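Local atomic coordinates of folylpolyglutamate synthase/dihydrofolate synthase (Thermotoga maritima, PDB entry 1O5Z), a protein that probably catalyses ATP-dependent addition of L-glutamate to dihydropteroate and to folylpolyglutamates, with magnesium as cofactor, in folate biosynthesis. Residues N61-V66 with V153-L158; D321-P326 with V416-L421; D359-Y364 with D389-F394. One frame throughout, in Å; residues are numbered along the deposited sequence.

Contact 1 (N61-V66 with V153-L158); sequences NGKGSV and VLEVGL. With SO4 (sulfate ion), chain C; SO4 (sulfate ion), chain B.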
# COMPACT_ATOMS: atom_id res chain seq x y z
N ASN A 61 -5.15 1.49 7.68
CA ASN A 61 -4.98 0.25 6.97
C ASN A 61 -5.98 0.17 5.84
O ASN A 61 -7.11 0.58 6.00
CB ASN A 61 -5.14 -0.95 7.92
CG ASN A 61 -4.05 -1.00 8.99
OD1 ASN A 61 -2.84 -1.02 8.67
ND2 ASN A 61 -4.47 -0.96 10.27
N GLY A 62 -5.55 -0.40 4.73
CA GLY A 62 -6.43 -0.58 3.59
C GLY A 62 -6.35 0.50 2.54
O GLY A 62 -7.02 0.40 1.52
N LYS A 63 -5.57 1.55 2.78
CA LYS A 63 -5.61 2.63 1.81
C LYS A 63 -4.94 2.23 0.49
O LYS A 63 -5.42 2.61 -0.59
CB LYS A 63 -5.10 3.99 2.36
CG LYS A 63 -3.82 3.96 3.11
CD LYS A 63 -3.22 5.36 3.23
CE LYS A 63 -1.85 5.27 3.98
NZ LYS A 63 -1.88 4.35 5.16
N GLY A 64 -3.84 1.50 0.56
CA GLY A 64 -3.19 0.97 -0.60
C GLY A 64 -4.08 0.03 -1.36
O GLY A 64 -4.15 0.14 -2.58
N SER A 65 -4.73 -0.92 -0.69
CA SER A 65 -5.68 -1.87 -1.34
C SER A 65 -6.85 -1.14 -1.96
O SER A 65 -7.26 -1.47 -3.08
CB SER A 65 -6.35 -2.82 -0.36
OG SER A 65 -5.48 -3.73 0.23
N VAL A 66 -7.44 -0.21 -1.21
CA VAL A 66 -8.62 0.52 -1.72
C VAL A 66 -8.20 1.37 -2.93
O VAL A 66 -8.90 1.37 -3.95
CB VAL A 66 -9.31 1.39 -0.66
CG1 VAL A 66 -10.30 2.34 -1.31
CG2 VAL A 66 -10.03 0.49 0.39
N VAL A 153 -5.64 8.53 -8.87
CA VAL A 153 -5.99 7.96 -7.58
C VAL A 153 -4.80 8.06 -6.70
O VAL A 153 -3.73 7.56 -7.02
CB VAL A 153 -6.44 6.51 -7.73
CG1 VAL A 153 -6.92 5.93 -6.40
CG2 VAL A 153 -7.57 6.42 -8.76
N LEU A 154 -4.97 8.72 -5.55
CA LEU A 154 -3.87 9.07 -4.68
C LEU A 154 -4.04 8.45 -3.32
O LEU A 154 -4.97 8.75 -2.61
CB LEU A 154 -3.80 10.58 -4.53
CG LEU A 154 -3.89 11.29 -5.88
CD1 LEU A 154 -4.30 12.73 -5.64
CD2 LEU A 154 -2.57 11.20 -6.54
N GLU A 155 -3.08 7.63 -2.98
CA GLU A 155 -2.93 7.11 -1.66
C GLU A 155 -2.17 8.15 -0.77
O GLU A 155 -1.07 8.58 -1.08
CB GLU A 155 -2.16 5.77 -1.71
CG GLU A 155 -1.95 5.19 -0.33
CD GLU A 155 -1.09 3.98 -0.28
OE1 GLU A 155 -0.56 3.55 -1.31
OE2 GLU A 155 -0.98 3.46 0.85
N VAL A 156 -2.76 8.46 0.37
CA VAL A 156 -2.13 9.30 1.35
C VAL A 156 -0.84 8.63 1.78
O VAL A 156 -0.78 7.39 1.98
CB VAL A 156 -3.05 9.49 2.57
CG1 VAL A 156 -2.33 10.24 3.66
CG2 VAL A 156 -4.37 10.19 2.15
N GLY A 157 0.22 9.44 1.89
CA GLY A 157 1.50 8.96 2.45
C GLY A 157 1.35 8.61 3.91
O GLY A 157 1.59 7.50 4.31
N LEU A 158 0.86 9.56 4.69
CA LEU A 158 0.80 9.46 6.13
C LEU A 158 -0.16 10.54 6.63
O LEU A 158 -0.10 11.69 6.17
CB LEU A 158 2.21 9.71 6.68
CG LEU A 158 2.37 9.88 8.16
CD1 LEU A 158 2.14 8.54 8.85
CD2 LEU A 158 3.77 10.36 8.47
S SO4 C . -2.73 -1.16 2.85
O1 SO4 C . -2.94 -1.23 4.28
O2 SO4 C . -1.59 -1.92 2.38
O3 SO4 C . -2.50 0.27 2.61
O4 SO4 C . -3.88 -1.69 2.10
S SO4 B . -1.23 6.57 8.31
O1 SO4 B . -0.17 6.31 7.33
O2 SO4 B . -1.40 5.39 9.16
O3 SO4 B . -2.45 6.86 7.54
O4 SO4 B . -0.95 7.74 9.12
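The ammonium nitrogen of Lys63, carried past the carboxylate of Glu155 and the carbonyl of Val156, is gripped from more than one direction. NZ donates to the carbonyl oxygen of Gly59, and a weak bond of 3.4 Å joins it to O1 of a sulfate that also rests against Leu158 and takes the backbone N-H of Gly159. Lys63 NZ stands 4.5 Å from Glu155 OE2, beyond a salt bridge. The lysine reaches this place because CG sits between its own nitrogen and carbonyl carbon (chi1 47°), so that the chain runs over the end of strand 151-155, crossing Glu155 at roughly a right angle and laying CE 3.1 Å from Val156 O. Glu155 is fully extended from its strand, and its carboxylate arrives beside the first turn of helix 63-77. There OE2 lies 3.5 Å from Gly64 N at an angle too poor for a hydrogen bond; the other oxygen, OE1, is hydrogen-bonded to an unidentified ligand and weakly to Ser86 N. The amide of Gly64 is turned to a second sulfate, its N 2.7 Å from sulfate O3. Gly62 N meets O1 of this anion almost straight (171°), and Ser65 N bonds O4. In the glycine-rich 61-66 segment at the start of helix 63-77, within a P-loop NTPase-clan domain, this is the phosphate-binding P-loop arrangement. The sulfate probably marks where a nucleotide phosphate would lie, and the helix N-terminus would probably help to stabilise the anion's negative charge.

Contact 2 (D321-P326 with V416-L421); sequences DGAHNP and VVTGSL. With SO4 (sulfate ion), chain D.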
# COMPACT_ATOMS: atom_id res chain seq x y z
N ASP A 321 4.10 -11.98 3.23
CA ASP A 321 3.50 -11.01 4.08
C ASP A 321 4.55 -10.25 4.81
O ASP A 321 5.34 -10.84 5.56
CB ASP A 321 2.55 -11.67 5.06
CG ASP A 321 1.66 -10.67 5.76
OD1 ASP A 321 0.43 -10.69 5.48
OD2 ASP A 321 2.09 -9.84 6.62
N GLY A 322 4.53 -8.93 4.65
CA GLY A 322 5.52 -8.08 5.25
C GLY A 322 5.38 -7.81 6.73
O GLY A 322 6.12 -6.96 7.23
N ALA A 323 4.42 -8.47 7.42
CA ALA A 323 4.26 -8.37 8.87
C ALA A 323 5.63 -8.21 9.52
O ALA A 323 6.54 -8.97 9.18
CB ALA A 323 3.58 -9.63 9.42
N HIS A 324 5.77 -7.20 10.38
CA HIS A 324 7.01 -6.92 11.12
C HIS A 324 6.70 -6.34 12.51
O HIS A 324 7.57 -5.73 13.15
CB HIS A 324 7.92 -5.96 10.33
CG HIS A 324 7.24 -4.69 9.96
ND1 HIS A 324 6.63 -4.51 8.73
CD2 HIS A 324 6.97 -3.58 10.67
CE1 HIS A 324 6.06 -3.32 8.70
NE2 HIS A 324 6.26 -2.73 9.86
N ASN A 325 5.45 -6.53 12.96
CA ASN A 325 4.92 -6.05 14.23
C ASN A 325 4.39 -7.27 14.86
O ASN A 325 3.92 -8.16 14.17
CB ASN A 325 3.63 -5.28 14.02
CG ASN A 325 3.85 -3.94 13.56
OD1 ASN A 325 4.96 -3.49 13.45
ND2 ASN A 325 2.78 -3.25 13.28
N PRO A 326 4.33 -7.29 16.18
CA PRO A 326 3.58 -8.33 16.83
C PRO A 326 2.13 -8.33 16.32
O PRO A 326 1.60 -9.38 15.99
CB PRO A 326 3.68 -7.97 18.31
CG PRO A 326 4.81 -6.98 18.41
CD PRO A 326 4.97 -6.34 17.11
N VAL A 416 5.68 -19.45 4.17
CA VAL A 416 5.37 -18.12 4.62
C VAL A 416 6.70 -17.37 4.74
O VAL A 416 7.57 -17.75 5.49
CB VAL A 416 4.67 -18.12 6.00
CG1 VAL A 416 4.51 -16.68 6.51
CG2 VAL A 416 3.33 -18.84 5.94
N VAL A 417 6.84 -16.29 3.96
CA VAL A 417 8.00 -15.43 4.00
C VAL A 417 7.58 -14.11 4.69
O VAL A 417 6.77 -13.35 4.18
CB VAL A 417 8.54 -15.17 2.57
CG1 VAL A 417 9.76 -14.27 2.61
CG2 VAL A 417 8.89 -16.48 1.89
N THR A 418 8.16 -13.84 5.84
CA THR A 418 7.72 -12.73 6.63
C THR A 418 8.81 -12.22 7.60
O THR A 418 9.88 -12.76 7.67
CB THR A 418 6.40 -13.18 7.38
OG1 THR A 418 5.80 -12.06 7.99
CG2 THR A 418 6.64 -14.13 8.54
N GLY A 419 8.50 -11.17 8.34
CA GLY A 419 9.42 -10.61 9.33
C GLY A 419 9.86 -9.21 9.02
O GLY A 419 10.18 -8.45 9.92
N SER A 420 9.84 -8.87 7.73
CA SER A 420 10.51 -7.69 7.20
C SER A 420 9.99 -7.42 5.81
O SER A 420 9.93 -8.33 5.01
CB SER A 420 12.01 -7.95 7.11
OG SER A 420 12.67 -7.04 6.26
N LEU A 421 9.59 -6.18 5.55
CA LEU A 421 9.21 -5.70 4.22
C LEU A 421 10.34 -5.76 3.20
O LEU A 421 10.12 -6.10 2.06
CB LEU A 421 8.73 -4.27 4.34
CG LEU A 421 7.35 -4.16 5.01
CD1 LEU A 421 6.98 -2.74 5.29
CD2 LEU A 421 6.29 -4.77 4.10
S SO4 D . 11.54 -3.90 7.60
O1 SO4 D . 12.36 -4.93 8.19
O2 SO4 D . 11.83 -2.60 8.19
O3 SO4 D . 11.83 -3.77 6.19
O4 SO4 D . 10.14 -4.28 7.80
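Thr418, with a chi1 of -170° that swings OG1 opposite the residue's own nitrogen, reaches over to Asp321, whose carbonyl oxygen accepts the proton of OG1 at 2.8 Å with the donor tilted 31° from the carbonyl plane. In His324, chi1 of 55° folds the ring back over its own loop, where ND1 donates to Gly322 O at 2.9 Å and CE1 comes to 3.6 Å from Leu421 CD1. The imidazole and the leucine meet obliquely, while the other methyl of Leu421, CD2, presses on Gly322 CA at 3.6 Å. The loop is stiffened from within by an Asx turn: Asp321 OD2 takes the N-H of Ala323 through its anti lone pair. Gly419 N adds a weak bond to Ala323 O. Beyond the loop, Ser420 OG caps Leu423 N and also bonds a sulfate at 2.9 Å from OG to O1; Leu421 N holds O4 of the same anion, which sits at the start of helix 421-433. The straight bond from Asp321 N to Val417 O (3.1 Å) continues the pairing of parallel strands 316-320 and 414-418. Strand 345-349 flanks 414-418 on its other side, and helix 326-339 covers the sheet here, its Leu332 touching both Asp321 and Thr418.

Contact 3 (D359-Y364 with D389-F394); sequences DILRKY and DMAKKF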
# COMPACT_ATOMS: atom_id res chain seq x y z
N ASP A 359 8.40 -10.68 20.47
CA ASP A 359 6.96 -10.64 20.47
C ASP A 359 6.45 -11.00 19.06
O ASP A 359 5.36 -11.51 18.94
CB ASP A 359 6.43 -9.27 20.97
CG ASP A 359 6.70 -9.02 22.47
OD1 ASP A 359 7.66 -9.59 23.06
OD2 ASP A 359 6.01 -8.24 23.18
N ILE A 360 7.23 -10.78 18.01
CA ILE A 360 6.82 -11.29 16.68
C ILE A 360 6.90 -12.81 16.58
O ILE A 360 5.96 -13.45 16.13
CB ILE A 360 7.67 -10.66 15.52
CG1 ILE A 360 7.40 -9.16 15.36
CG2 ILE A 360 7.43 -11.39 14.18
CD1 ILE A 360 8.50 -8.44 14.59
N LEU A 361 8.05 -13.37 16.98
CA LEU A 361 8.31 -14.83 16.85
C LEU A 361 7.29 -15.67 17.61
O LEU A 361 6.88 -16.75 17.19
CB LEU A 361 9.73 -15.17 17.36
CG LEU A 361 10.90 -14.68 16.52
CD1 LEU A 361 12.27 -14.79 17.22
CD2 LEU A 361 10.91 -15.43 15.23
N ARG A 362 6.87 -15.13 18.73
CA ARG A 362 5.92 -15.78 19.60
C ARG A 362 4.57 -15.97 18.98
O ARG A 362 3.83 -16.86 19.38
CB ARG A 362 5.74 -14.92 20.81
CG ARG A 362 6.98 -14.83 21.71
CD ARG A 362 6.88 -13.79 22.81
NE ARG A 362 6.44 -14.35 24.07
CZ ARG A 362 7.27 -14.83 25.00
NH1 ARG A 362 8.59 -14.83 24.82
NH2 ARG A 362 6.79 -15.32 26.11
N LYS A 363 4.21 -15.14 18.01
CA LYS A 363 2.93 -15.29 17.31
C LYS A 363 2.88 -16.60 16.51
O LYS A 363 1.82 -17.21 16.34
CB LYS A 363 2.67 -14.09 16.38
CG LYS A 363 2.63 -12.72 17.09
CD LYS A 363 1.78 -12.72 18.36
CE LYS A 363 1.79 -11.35 19.02
NZ LYS A 363 0.88 -11.25 20.16
N TYR A 364 4.07 -17.03 16.08
CA TYR A 364 4.20 -18.11 15.13
C TYR A 364 4.41 -19.48 15.72
O TYR A 364 4.62 -20.45 14.97
CB TYR A 364 5.36 -17.79 14.18
CG TYR A 364 5.08 -16.58 13.38
CD1 TYR A 364 6.02 -15.58 13.28
CD2 TYR A 364 3.85 -16.40 12.76
CE1 TYR A 364 5.77 -14.45 12.57
CE2 TYR A 364 3.59 -15.26 12.04
CZ TYR A 364 4.56 -14.29 11.95
OH TYR A 364 4.32 -13.14 11.21
N ASP A 389 18.90 -17.15 18.27
CA ASP A 389 18.80 -17.62 19.64
C ASP A 389 17.38 -17.50 20.18
O ASP A 389 16.86 -18.41 20.83
CB ASP A 389 19.70 -16.79 20.56
CG ASP A 389 21.17 -17.15 20.44
OD1 ASP A 389 21.52 -18.11 19.74
OD2 ASP A 389 22.05 -16.50 21.03
N MET A 390 16.78 -16.34 19.93
CA MET A 390 15.40 -16.09 20.26
C MET A 390 14.47 -17.10 19.63
O MET A 390 13.64 -17.65 20.30
CB MET A 390 14.99 -14.73 19.77
CG MET A 390 14.92 -13.68 20.85
SD MET A 390 14.21 -12.20 20.08
CE MET A 390 15.72 -11.43 19.42
N ALA A 391 14.61 -17.31 18.33
CA ALA A 391 13.80 -18.29 17.61
C ALA A 391 13.92 -19.63 18.28
O ALA A 391 12.92 -20.34 18.48
CB ALA A 391 14.28 -18.40 16.19
N LYS A 392 15.14 -19.97 18.66
CA LYS A 392 15.42 -21.23 19.34
C LYS A 392 14.78 -21.31 20.72
O LYS A 392 14.44 -22.40 21.17
CB LYS A 392 16.92 -21.49 19.41
CG LYS A 392 17.51 -21.95 18.07
CD LYS A 392 19.03 -21.96 18.07
CE LYS A 392 19.57 -22.77 16.90
NZ LYS A 392 21.02 -22.48 16.64
N LYS A 393 14.59 -20.16 21.36
CA LYS A 393 13.70 -20.05 22.56
C LYS A 393 12.22 -20.49 22.36
O LYS A 393 11.58 -20.91 23.32
CB LYS A 393 13.72 -18.61 23.07
CG LYS A 393 14.20 -18.44 24.48
CD LYS A 393 14.29 -16.96 24.82
CE LYS A 393 14.31 -16.72 26.32
NZ LYS A 393 13.61 -15.45 26.65
N PHE A 394 11.71 -20.39 21.12
CA PHE A 394 10.31 -20.78 20.75
C PHE A 394 10.06 -22.05 19.91
O PHE A 394 8.92 -22.48 19.88
CB PHE A 394 9.60 -19.64 20.01
CG PHE A 394 9.69 -18.36 20.71
CD1 PHE A 394 10.68 -17.45 20.40
CD2 PHE A 394 8.83 -18.07 21.73
CE1 PHE A 394 10.82 -16.27 21.10
CE2 PHE A 394 8.96 -16.90 22.46
CZ PHE A 394 9.96 -15.99 22.14
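Apolar contact carries most of this interface, with Leu361 at its centre. Its side chain leaves helix 357-361 with CG opposite the carbonyl carbon (chi1 -69°) and points straight at the neighbouring helix, where it is spent on three partners, Met390, Ala391 and Phe394. The CD1 methyl of Leu361 reaches the root of the Met390 side chain, 3.7 Å from CB, and the backbone of Ala391, 3.6 Å from N; it also faces Ala391 CB at 4.3 Å. Nearer the root of the same side chain, Leu361 CB meets Phe394 CD1 at 3.9 Å, approaching the ring obliquely. Leucine and methionine run at about a right angle to each other, so the methyl end of one abuts the root of the other. Leu361 also touches Ile349 of strand 345-349.

The second kind of contact is the oblique meeting of Arg362 with the Phe394 ring. Arg362 crosses Phe394 at a slant, its guanidinium plane turned 84° from the ring plane and its CZ level with the ring edge; the modelled approach of Arg362 CG to the ring is doubtfully short. Arg362 CA sits over one face of the phenyl group, off toward the rim, and Lys393 CB over the opposite face.

Charge plays a lesser part. Arg362 has a long, weak ion pair with Glu358, whereas its NH1 stands 5.4 Å from the like-charged Lys393 NZ. Neighbouring helices that link successive parallel strands (345-349, 370-373, 399-400), packed side by side on one face of the sheet, are characteristic of the beta-alpha-beta crossovers of a Rossmann-like domain, here the Mur ligase glutamate ligase domain.

The three contacts illustrate how a two-domain ligase is put together. Contact 1 belongs to the Mur ligase middle domain and contacts 2 and 3 to the glutamate ligase domain. The centres of contacts 1 and 2 are about 19 Å apart; the two sites face each other with their nearest atoms about 8 Å apart and do not touch, consistent with an active site between domains. Contact 3 lies farther away, its centre about 31 Å from that of contact 1. Contacts 2 and 3 touch: Ile360 CD1 packs 3.2 Å from His324 O, and Tyr364 OH lies 3.7 Å from Thr418 CG2, joining contact 2 to the 359-364 segment of contact 3.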